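Local coordinates for inner membrane lipoprotein SadB (Salmonella enterica, PDB 4C47) that assists surface expression of the trimeric autotransporter adhesin SadA, and may take a direct part in its biogenesis, at residues Ser106-Val120 and Ile156-Leu170. Numbering follows the deposited sequence.
Sequences SVIHLDLVNLLSIPV and IELLPGAWTNVTLTL
L112 and T164 form the last of four hydrogen-bonded pairs that join strands 106-114 and 164-170, antiparallel neighbours in one sheet of the C-terminal beta-sandwich. T164 N donates to L112 O at 2.7 Å and L112 N to T164 O at 2.9 Å; S106, I108 and L110 likewise give their N-H to, and accept at their O from, L170, L168 and V166. I108, L110, L112, V166, L168 and L170 are branched and apolar, as suits the face turned to strand 124-130; L112 CD1 rests 3.7 Å from V166 CG2. Next to the last pair V113 CG1, held between its own backbone N and carbonyl carbon (chi1 63°), sits over the six-membered ring of W163, a CH-pi contact; R95 makes a cation-pi contact with W163 and a salt bridge with D111.

A type II turn from L159 to A162 places G161, whose positive phi favours glycine; G161 N donates to N114 O (3.2 Å), which also accepts from S117 OG of a neighbouring subunit. A water accepts from N114 N and donates to L159 O and A162 O. V120 and L158 form a further hydrogen-bonded pair, L158 O chiefly accepting from V120 N. Asparagine suits position 114 because its amide serves both ways: OD1 receives L116 N at 2.9 Å in an Asx turn, while ND2 donates to I118 O, 2.6 Å away and only 3° out of the amide plane, and weakly to L158 O at 3.4 Å.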
ATOM      1  N   SER A 106       7.069 -33.527 -13.678  1.00 70.88           N
ATOM      2  CA  SER A 106       5.638 -33.686 -13.873  1.00 71.31           C
ATOM      3  C   SER A 106       5.216 -32.984 -15.149  1.00 67.43           C
ATOM      4  O   SER A 106       5.876 -32.054 -15.609  1.00 65.76           O
ATOM      5  CB  SER A 106       4.866 -33.093 -12.698  1.00 71.97           C
ATOM      6  OG  SER A 106       5.350 -33.602 -11.473  1.00 83.61           O
ATOM      7  N   VAL A 107       4.111 -33.434 -15.722  1.00 65.98           N
ATOM      8  CA  VAL A 107       3.518 -32.736 -16.846  1.00 60.91           C
ATOM      9  C   VAL A 107       2.057 -32.469 -16.530  1.00 61.10           C
ATOM     10  O   VAL A 107       1.310 -33.382 -16.183  1.00 70.25           O
ATOM     11  CB  VAL A 107       3.677 -33.523 -18.160  1.00 73.25           C
ATOM     12  CG1 VAL A 107       2.622 -33.109 -19.168  1.00 78.04           C
ATOM     13  CG2 VAL A 107       5.069 -33.308 -18.726  1.00 75.12           C
ATOM     14  N   ILE A 108       1.665 -31.204 -16.621  1.00 55.26           N
ATOM     15  CA  ILE A 108       0.286 -30.824 -16.374  1.00 59.02           C
ATOM     16  C   ILE A 108      -0.438 -30.572 -17.683  1.00 61.12           C
ATOM     17  O   ILE A 108      -0.086 -29.662 -18.433  1.00 63.83           O
ATOM     18  CB  ILE A 108       0.192 -29.549 -15.523  1.00 62.04           C
ATOM     19  CG1 ILE A 108       0.961 -29.719 -14.213  1.00 60.29           C
ATOM     20  CG2 ILE A 108      -1.267 -29.197 -15.258  1.00 52.43           C
ATOM     21  CD1 ILE A 108       0.904 -28.501 -13.317  1.00 61.37           C
ATOM     22  N   HIS A 109      -1.447 -31.388 -17.957  1.00 55.20           N
ATOM     23  CA  HIS A 109      -2.316 -31.153 -19.099  1.00 54.94           C
ATOM     24  C   HIS A 109      -3.508 -30.349 -18.623  1.00 56.87           C
ATOM     25  O   HIS A 109      -4.211 -30.762 -17.704  1.00 63.37           O
ATOM     26  CB  HIS A 109      -2.781 -32.475 -19.708  1.00 54.79           C
ATOM     27  CG  HIS A 109      -1.664 -33.334 -20.206  1.00 66.02           C
ATOM     28  ND1 HIS A 109      -1.220 -33.293 -21.510  1.00 78.57           N
ATOM     29  CD2 HIS A 109      -0.891 -34.248 -19.572  1.00 71.52           C
ATOM     30  CE1 HIS A 109      -0.225 -34.149 -21.659  1.00 81.13           C
ATOM     31  NE2 HIS A 109      -0.006 -34.743 -20.500  1.00 75.26           N
ATOM     32  N   LEU A 110      -3.727 -29.189 -19.232  1.00 57.36           N
ATOM     33  CA  LEU A 110      -4.855 -28.354 -18.846  1.00 61.24           C
ATOM     34  C   LEU A 110      -5.530 -27.717 -20.051  1.00 55.91           C
ATOM     35  O   LEU A 110      -5.062 -27.840 -21.182  1.00 62.97           O
ATOM     36  CB  LEU A 110      -4.423 -27.264 -17.863  1.00 67.77           C
ATOM     37  CG  LEU A 110      -3.482 -26.169 -18.351  1.00 70.56           C
ATOM     38  CD1 LEU A 110      -3.681 -24.897 -17.543  1.00 74.37           C
ATOM     39  CD2 LEU A 110      -2.044 -26.623 -18.246  1.00 79.41           C
ATOM     40  N   ASP A 111      -6.646 -27.045 -19.797  1.00 54.38           N
ATOM     41  CA  ASP A 111      -7.277 -26.199 -20.797  1.00 52.39           C
ATOM     42  C   ASP A 111      -7.231 -24.759 -20.309  1.00 52.34           C
ATOM     43  O   ASP A 111      -7.506 -24.478 -19.141  1.00 54.29           O
ATOM     44  CB  ASP A 111      -8.730 -26.618 -21.045  1.00 64.14           C
ATOM     45  CG  ASP A 111      -8.844 -27.900 -21.848  1.00 71.48           C
ATOM     46  OD1 ASP A 111      -7.937 -28.174 -22.663  1.00 75.77           O
ATOM     47  OD2 ASP A 111      -9.843 -28.628 -21.669  1.00 69.55           O
ATOM     48  N   LEU A 112      -6.862 -23.850 -21.203  1.00 44.93           N
ATOM     49  CA  LEU A 112      -6.953 -22.429 -20.921  1.00 48.86           C
ATOM     50  C   LEU A 112      -8.051 -21.840 -21.792  1.00 60.42           C
ATOM     51  O   LEU A 112      -8.295 -22.320 -22.903  1.00 54.09           O
ATOM     52  CB  LEU A 112      -5.623 -21.732 -21.218  1.00 50.10           C
ATOM     53  CG  LEU A 112      -4.429 -22.045 -20.312  1.00 53.77           C
ATOM     54  CD1 LEU A 112      -3.181 -21.333 -20.812  1.00 48.87           C
ATOM     55  CD2 LEU A 112      -4.724 -21.650 -18.873  1.00 48.87           C
ATOM     56  N   VAL A 113      -8.718 -20.809 -21.287  1.00 47.92           N
ATOM     57  CA  VAL A 113      -9.745 -20.127 -22.060  1.00 54.48           C
ATOM     58  C   VAL A 113      -9.684 -18.609 -21.863  1.00 57.54           C
ATOM     59  O   VAL A 113      -9.534 -18.111 -20.735  1.00 47.14           O
ATOM     60  CB  VAL A 113     -11.165 -20.661 -21.740  1.00 56.89           C
ATOM     61  CG1 VAL A 113     -11.538 -20.401 -20.287  1.00 44.48           C
ATOM     62  CG2 VAL A 113     -12.185 -20.046 -22.681  1.00 52.64           C
ATOM     63  N   ASN A 114      -9.765 -17.891 -22.979  1.00 49.90           N
ATOM     64  CA  ASN A 114      -9.783 -16.434 -22.989  1.00 52.97           C
ATOM     65  C   ASN A 114     -11.145 -15.918 -22.541  1.00 55.03           C
ATOM     66  O   ASN A 114     -12.166 -16.223 -23.157  1.00 57.79           O
ATOM     67  CB  ASN A 114      -9.430 -15.927 -24.391  1.00 53.74           C
ATOM     68  CG  ASN A 114      -9.528 -14.418 -24.519  1.00 54.78           C
ATOM     69  OD1 ASN A 114      -9.530 -13.688 -23.530  1.00 63.91           O
ATOM     70  ND2 ASN A 114      -9.605 -13.942 -25.758  1.00 59.20           N
ATOM     71  N   LEU A 115     -11.154 -15.140 -21.462  1.00 50.85           N
ATOM     72  CA  LEU A 115     -12.396 -14.647 -20.877  1.00 45.33           C
ATOM     73  C   LEU A 115     -12.917 -13.413 -21.601  1.00 56.16           C
ATOM     74  O   LEU A 115     -14.072 -13.027 -21.429  1.00 61.57           O
ATOM     75  CB  LEU A 115     -12.194 -14.330 -19.395  1.00 49.03           C
ATOM     76  CG  LEU A 115     -11.808 -15.508 -18.502  1.00 52.83           C
ATOM     77  CD1 LEU A 115     -11.717 -15.079 -17.036  1.00 41.89           C
ATOM     78  CD2 LEU A 115     -12.800 -16.651 -18.683  1.00 39.56           C
ATOM     79  N   LEU A 116     -12.062 -12.801 -22.415  1.00 44.32           N
ATOM     80  CA  LEU A 116     -12.405 -11.561 -23.102  1.00 46.90           C
ATOM     81  C   LEU A 116     -13.200 -11.835 -24.381  1.00 59.97           C
ATOM     82  O   LEU A 116     -13.435 -12.988 -24.745  1.00 50.83           O
ATOM     83  CB  LEU A 116     -11.139 -10.770 -23.424  1.00 49.10           C
ATOM     84  CG  LEU A 116     -10.185 -10.519 -22.251  1.00 51.61           C
ATOM     85  CD1 LEU A 116      -9.009  -9.652 -22.683  1.00 51.08           C
ATOM     86  CD2 LEU A 116     -10.922  -9.889 -21.073  1.00 47.47           C
ATOM     87  N   SER A 117     -13.603 -10.764 -25.057  1.00 58.27           N
ATOM     88  CA  SER A 117     -14.447 -10.862 -26.243  1.00 60.41           C
ATOM     89  C   SER A 117     -13.645 -10.803 -27.542  1.00 64.69           C
ATOM     90  O   SER A 117     -14.202 -10.954 -28.626  1.00 67.93           O
ATOM     91  CB  SER A 117     -15.493  -9.748 -26.237  1.00 61.00           C
ATOM     92  OG  SER A 117     -14.878  -8.471 -26.268  1.00 70.17           O
ATOM     93  N   ILE A 118     -12.341 -10.572 -27.429  1.00 64.65           N
ATOM     94  CA  ILE A 118     -11.462 -10.571 -28.593  1.00 66.46           C
ATOM     95  C   ILE A 118     -10.341 -11.592 -28.411  1.00 67.33           C
ATOM     96  O   ILE A 118      -9.931 -11.871 -27.281  1.00 62.99           O
ATOM     97  CB  ILE A 118     -10.870  -9.167 -28.868  1.00 74.89           C
ATOM     98  CG1 ILE A 118     -10.073  -8.665 -27.662  1.00 71.58           C
ATOM     99  CG2 ILE A 118     -11.973  -8.185 -29.223  1.00 75.54           C
ATOM    100  CD1 ILE A 118      -9.342  -7.367 -27.923  1.00 79.63           C
ATOM    101  N   PRO A 119      -9.856 -12.170 -29.522  1.00 69.16           N
ATOM    102  CA  PRO A 119      -8.760 -13.142 -29.448  1.00 69.12           C
ATOM    103  C   PRO A 119      -7.498 -12.525 -28.854  1.00 66.79           C
ATOM    104  O   PRO A 119      -7.261 -11.330 -29.019  1.00 71.80           O
ATOM    105  CB  PRO A 119      -8.508 -13.501 -30.916  1.00 64.35           C
ATOM    106  CG  PRO A 119      -9.768 -13.151 -31.629  1.00 72.38           C
ATOM    107  CD  PRO A 119     -10.336 -11.975 -30.903  1.00 69.18           C
ATOM    108  N   VAL A 120      -6.709 -13.340 -28.164  1.00 62.26           N
ATOM    109  CA  VAL A 120      -5.377 -12.940 -27.733  1.00 61.23           C
ATOM    110  C   VAL A 120      -4.372 -13.985 -28.214  1.00 65.61           C
ATOM    111  O   VAL A 120      -4.655 -15.183 -28.193  1.00 69.91           O
ATOM    112  CB  VAL A 120      -5.283 -12.756 -26.197  1.00 66.55           C
ATOM    113  CG1 VAL A 120      -6.192 -11.627 -25.741  1.00 55.92           C
ATOM    114  CG2 VAL A 120      -5.640 -14.042 -25.469  1.00 62.88           C
ATOM    115  N   ILE A 156       0.318 -19.967 -29.074  1.00112.32           N
ATOM    116  CA  ILE A 156      -1.070 -20.401 -28.997  1.00112.73           C
ATOM    117  C   ILE A 156      -2.031 -19.225 -29.136  1.00104.90           C
ATOM    118  O   ILE A 156      -1.898 -18.216 -28.441  1.00106.92           O
ATOM    119  CB  ILE A 156      -1.359 -21.111 -27.657  1.00116.02           C
ATOM    120  CG1 ILE A 156      -0.312 -22.194 -27.378  1.00124.14           C
ATOM    121  CG2 ILE A 156      -2.767 -21.686 -27.644  1.00112.56           C
ATOM    122  CD1 ILE A 156      -0.236 -23.270 -28.432  1.00131.82           C
ATOM    123  N   GLU A 157      -2.995 -19.358 -30.041  1.00 93.82           N
ATOM    124  CA  GLU A 157      -4.043 -18.357 -30.185  1.00 85.19           C
ATOM    125  C   GLU A 157      -5.280 -18.765 -29.397  1.00 79.95           C
ATOM    126  O   GLU A 157      -5.874 -19.810 -29.659  1.00 82.13           O
ATOM    127  CB  GLU A 157      -4.408 -18.158 -31.654  1.00 91.63           C
ATOM    128  CG  GLU A 157      -5.580 -17.215 -31.862  1.00 93.17           C
ATOM    129  CD  GLU A 157      -5.903 -16.993 -33.324  1.00108.39           C
ATOM    130  OE1 GLU A 157      -5.364 -17.733 -34.175  1.00125.40           O
ATOM    131  OE2 GLU A 157      -6.694 -16.074 -33.622  1.00105.12           O
ATOM    132  N   LEU A 158      -5.660 -17.934 -28.431  1.00 72.71           N
ATOM    133  CA  LEU A 158      -6.822 -18.214 -27.597  1.00 59.08           C
ATOM    134  C   LEU A 158      -8.037 -17.419 -28.062  1.00 58.19           C
ATOM    135  O   LEU A 158      -8.126 -16.212 -27.833  1.00 58.03           O
ATOM    136  CB  LEU A 158      -6.516 -17.905 -26.132  1.00 59.10           C
ATOM    137  CG  LEU A 158      -5.371 -18.702 -25.504  1.00 64.26           C
ATOM    138  CD1 LEU A 158      -5.095 -18.219 -24.090  1.00 60.73           C
ATOM    139  CD2 LEU A 158      -5.686 -20.189 -25.515  1.00 69.60           C
ATOM    140  N   LEU A 159      -8.967 -18.104 -28.724  1.00 61.87           N
ATOM    141  CA  LEU A 159     -10.203 -17.478 -29.186  1.00 63.16           C
ATOM    142  C   LEU A 159     -11.159 -17.300 -28.011  1.00 60.10           C
ATOM    143  O   LEU A 159     -11.136 -18.096 -27.071  1.00 65.39           O
ATOM    144  CB  LEU A 159     -10.856 -18.321 -30.285  1.00 58.69           C
ATOM    145  CG  LEU A 159     -10.140 -18.312 -31.636  1.00 69.02           C
ATOM    146  CD1 LEU A 159     -10.866 -19.190 -32.645  1.00 62.21           C
ATOM    147  CD2 LEU A 159     -10.016 -16.887 -32.156  1.00 76.32           C
ATOM    148  N   PRO A 160     -11.998 -16.250 -28.055  1.00 56.13           N
ATOM    149  CA  PRO A 160     -12.924 -15.963 -26.954  1.00 50.55           C
ATOM    150  C   PRO A 160     -13.867 -17.126 -26.666  1.00 51.48           C
ATOM    151  O   PRO A 160     -14.631 -17.520 -27.544  1.00 69.53           O
ATOM    152  CB  PRO A 160     -13.734 -14.770 -27.474  1.00 53.91           C
ATOM    153  CG  PRO A 160     -12.883 -14.147 -28.511  1.00 61.23           C
ATOM    154  CD  PRO A 160     -12.122 -15.269 -29.148  1.00 58.68           C
ATOM    155  N   GLY A 161     -13.801 -17.673 -25.456  1.00 49.52           N
ATOM    156  CA  GLY A 161     -14.737 -18.696 -25.024  1.00 50.16           C
ATOM    157  C   GLY A 161     -14.312 -20.122 -25.325  1.00 57.60           C
ATOM    158  O   GLY A 161     -14.964 -21.073 -24.892  1.00 56.81           O
ATOM    159  N   ALA A 162     -13.212 -20.273 -26.055  1.00 58.09           N
ATOM    160  CA  ALA A 162     -12.765 -21.591 -26.495  1.00 54.49           C
ATOM    161  C   ALA A 162     -11.711 -22.211 -25.581  1.00 58.71           C
ATOM    162  O   ALA A 162     -10.563 -21.764 -25.545  1.00 62.92           O
ATOM    163  CB  ALA A 162     -12.248 -21.527 -27.931  1.00 47.84           C
ATOM    164  N   TRP A 163     -12.116 -23.237 -24.840  1.00 49.95           N
ATOM    165  CA  TRP A 163     -11.185 -24.018 -24.039  1.00 45.55           C
ATOM    166  C   TRP A 163     -10.109 -24.612 -24.937  1.00 51.42           C
ATOM    167  O   TRP A 163     -10.416 -25.328 -25.890  1.00 57.29           O
ATOM    168  CB  TRP A 163     -11.920 -25.139 -23.300  1.00 40.75           C
ATOM    169  CG  TRP A 163     -12.784 -24.662 -22.170  1.00 44.51           C
ATOM    170  CD1 TRP A 163     -14.146 -24.579 -22.157  1.00 46.01           C
ATOM    171  CD2 TRP A 163     -12.342 -24.206 -20.883  1.00 43.68           C
ATOM    172  NE1 TRP A 163     -14.580 -24.098 -20.941  1.00 48.45           N
ATOM    173  CE2 TRP A 163     -13.492 -23.862 -20.142  1.00 45.35           C
ATOM    174  CE3 TRP A 163     -11.086 -24.056 -20.287  1.00 51.85           C
ATOM    175  CZ2 TRP A 163     -13.423 -23.378 -18.835  1.00 48.68           C
ATOM    176  CZ3 TRP A 163     -11.019 -23.576 -18.986  1.00 46.76           C
ATOM    177  CH2 TRP A 163     -12.181 -23.241 -18.278  1.00 44.03           C
ATOM    178  N   THR A 164      -8.850 -24.320 -24.631  1.00 53.84           N
ATOM    179  CA  THR A 164      -7.750 -24.720 -25.503  1.00 51.54           C
ATOM    180  C   THR A 164      -6.690 -25.534 -24.763  1.00 60.25           C
ATOM    181  O   THR A 164      -6.263 -25.168 -23.667  1.00 62.13           O
ATOM    182  CB  THR A 164      -7.093 -23.493 -26.159  1.00 53.11           C
ATOM    183  OG1 THR A 164      -8.111 -22.654 -26.725  1.00 54.77           O
ATOM    184  CG2 THR A 164      -6.116 -23.919 -27.253  1.00 52.31           C
ATOM    185  N   ASN A 165      -6.275 -26.640 -25.373  1.00 67.11           N
ATOM    186  CA  ASN A 165      -5.300 -27.543 -24.767  1.00 72.61           C
ATOM    187  C   ASN A 165      -3.911 -26.932 -24.604  1.00 70.31           C
ATOM    188  O   ASN A 165      -3.302 -26.480 -25.571  1.00 68.71           O
ATOM    189  CB  ASN A 165      -5.209 -28.840 -25.572  1.00 82.02           C
ATOM    190  CG  ASN A 165      -5.633 -30.050 -24.770  1.00 96.58           C
ATOM    191  OD1 ASN A 165      -5.208 -30.230 -23.628  1.00106.14           O
ATOM    192  ND2 ASN A 165      -6.481 -30.883 -25.359  1.00 98.58           N
ATOM    193  N   VAL A 166      -3.422 -26.920 -23.368  1.00 75.62           N
ATOM    194  CA  VAL A 166      -2.091 -26.409 -23.058  1.00 69.21           C
ATOM    195  C   VAL A 166      -1.363 -27.378 -22.126  1.00 71.45           C
ATOM    196  O   VAL A 166      -1.956 -27.913 -21.184  1.00 73.95           O
ATOM    197  CB  VAL A 166      -2.156 -25.006 -22.412  1.00 63.22           C
ATOM    198  CG1 VAL A 166      -0.774 -24.542 -21.981  1.00 68.53           C
ATOM    199  CG2 VAL A 166      -2.774 -24.003 -23.375  1.00 60.04           C
ATOM    200  N   THR A 167      -0.083 -27.613 -22.405  1.00 65.33           N
ATOM    201  CA  THR A 167       0.732 -28.525 -21.609  1.00 67.20           C
ATOM    202  C   THR A 167       1.887 -27.810 -20.908  1.00 72.97           C
ATOM    203  O   THR A 167       2.698 -27.142 -21.549  1.00 80.92           O
ATOM    204  CB  THR A 167       1.296 -29.666 -22.476  1.00 72.75           C
ATOM    205  OG1 THR A 167       0.233 -30.550 -22.851  1.00 78.49           O
ATOM    206  CG2 THR A 167       2.353 -30.450 -21.709  1.00 72.90           C
ATOM    207  N   LEU A 168       1.951 -27.956 -19.588  1.00 69.86           N
ATOM    208  CA  LEU A 168       3.034 -27.385 -18.801  1.00 63.09           C
ATOM    209  C   LEU A 168       3.996 -28.481 -18.366  1.00 68.89           C
ATOM    210  O   LEU A 168       3.662 -29.299 -17.512  1.00 74.55           O
ATOM    211  CB  LEU A 168       2.480 -26.682 -17.561  1.00 57.20           C
ATOM    212  CG  LEU A 168       1.373 -25.655 -17.778  1.00 59.39           C
ATOM    213  CD1 LEU A 168       0.933 -25.051 -16.450  1.00 59.78           C
ATOM    214  CD2 LEU A 168       1.811 -24.571 -18.747  1.00 64.68           C
ATOM    215  N   THR A 169       5.187 -28.500 -18.955  1.00 69.98           N
ATOM    216  CA  THR A 169       6.203 -29.463 -18.551  1.00 76.47           C
ATOM    217  C   THR A 169       7.057 -28.864 -17.440  1.00 79.53           C
ATOM    218  O   THR A 169       7.743 -27.862 -17.638  1.00 79.62           O
ATOM    219  CB  THR A 169       7.092 -29.911 -19.726  1.00 83.70           C
ATOM    220  OG1 THR A 169       8.082 -28.913 -19.989  1.00 96.21           O
ATOM    221  CG2 THR A 169       6.254 -30.143 -20.972  1.00 78.64           C
ATOM    222  N   LEU A 170       6.998 -29.485 -16.268  1.00 81.01           N
ATOM    223  CA  LEU A 170       7.692 -28.984 -15.090  1.00 74.90           C
ATOM    224  C   LEU A 170       8.693 -30.014 -14.584  1.00 81.13           C
ATOM    225  O   LEU A 170       8.338 -30.910 -13.816  1.00 88.31           O
ATOM    226  CB  LEU A 170       6.678 -28.667 -13.992  1.00 72.07           C
ATOM    227  CG  LEU A 170       5.500 -27.788 -14.414  1.00 65.25           C
ATOM    228  CD1 LEU A 170       4.553 -27.573 -13.249  1.00 64.64           C
ATOM    229  CD2 LEU A 170       5.997 -26.456 -14.955  1.00 77.01           C
TER
HETATM  230  O   HOH W   1      -9.432 -19.261 -25.390  1.00 54.95           O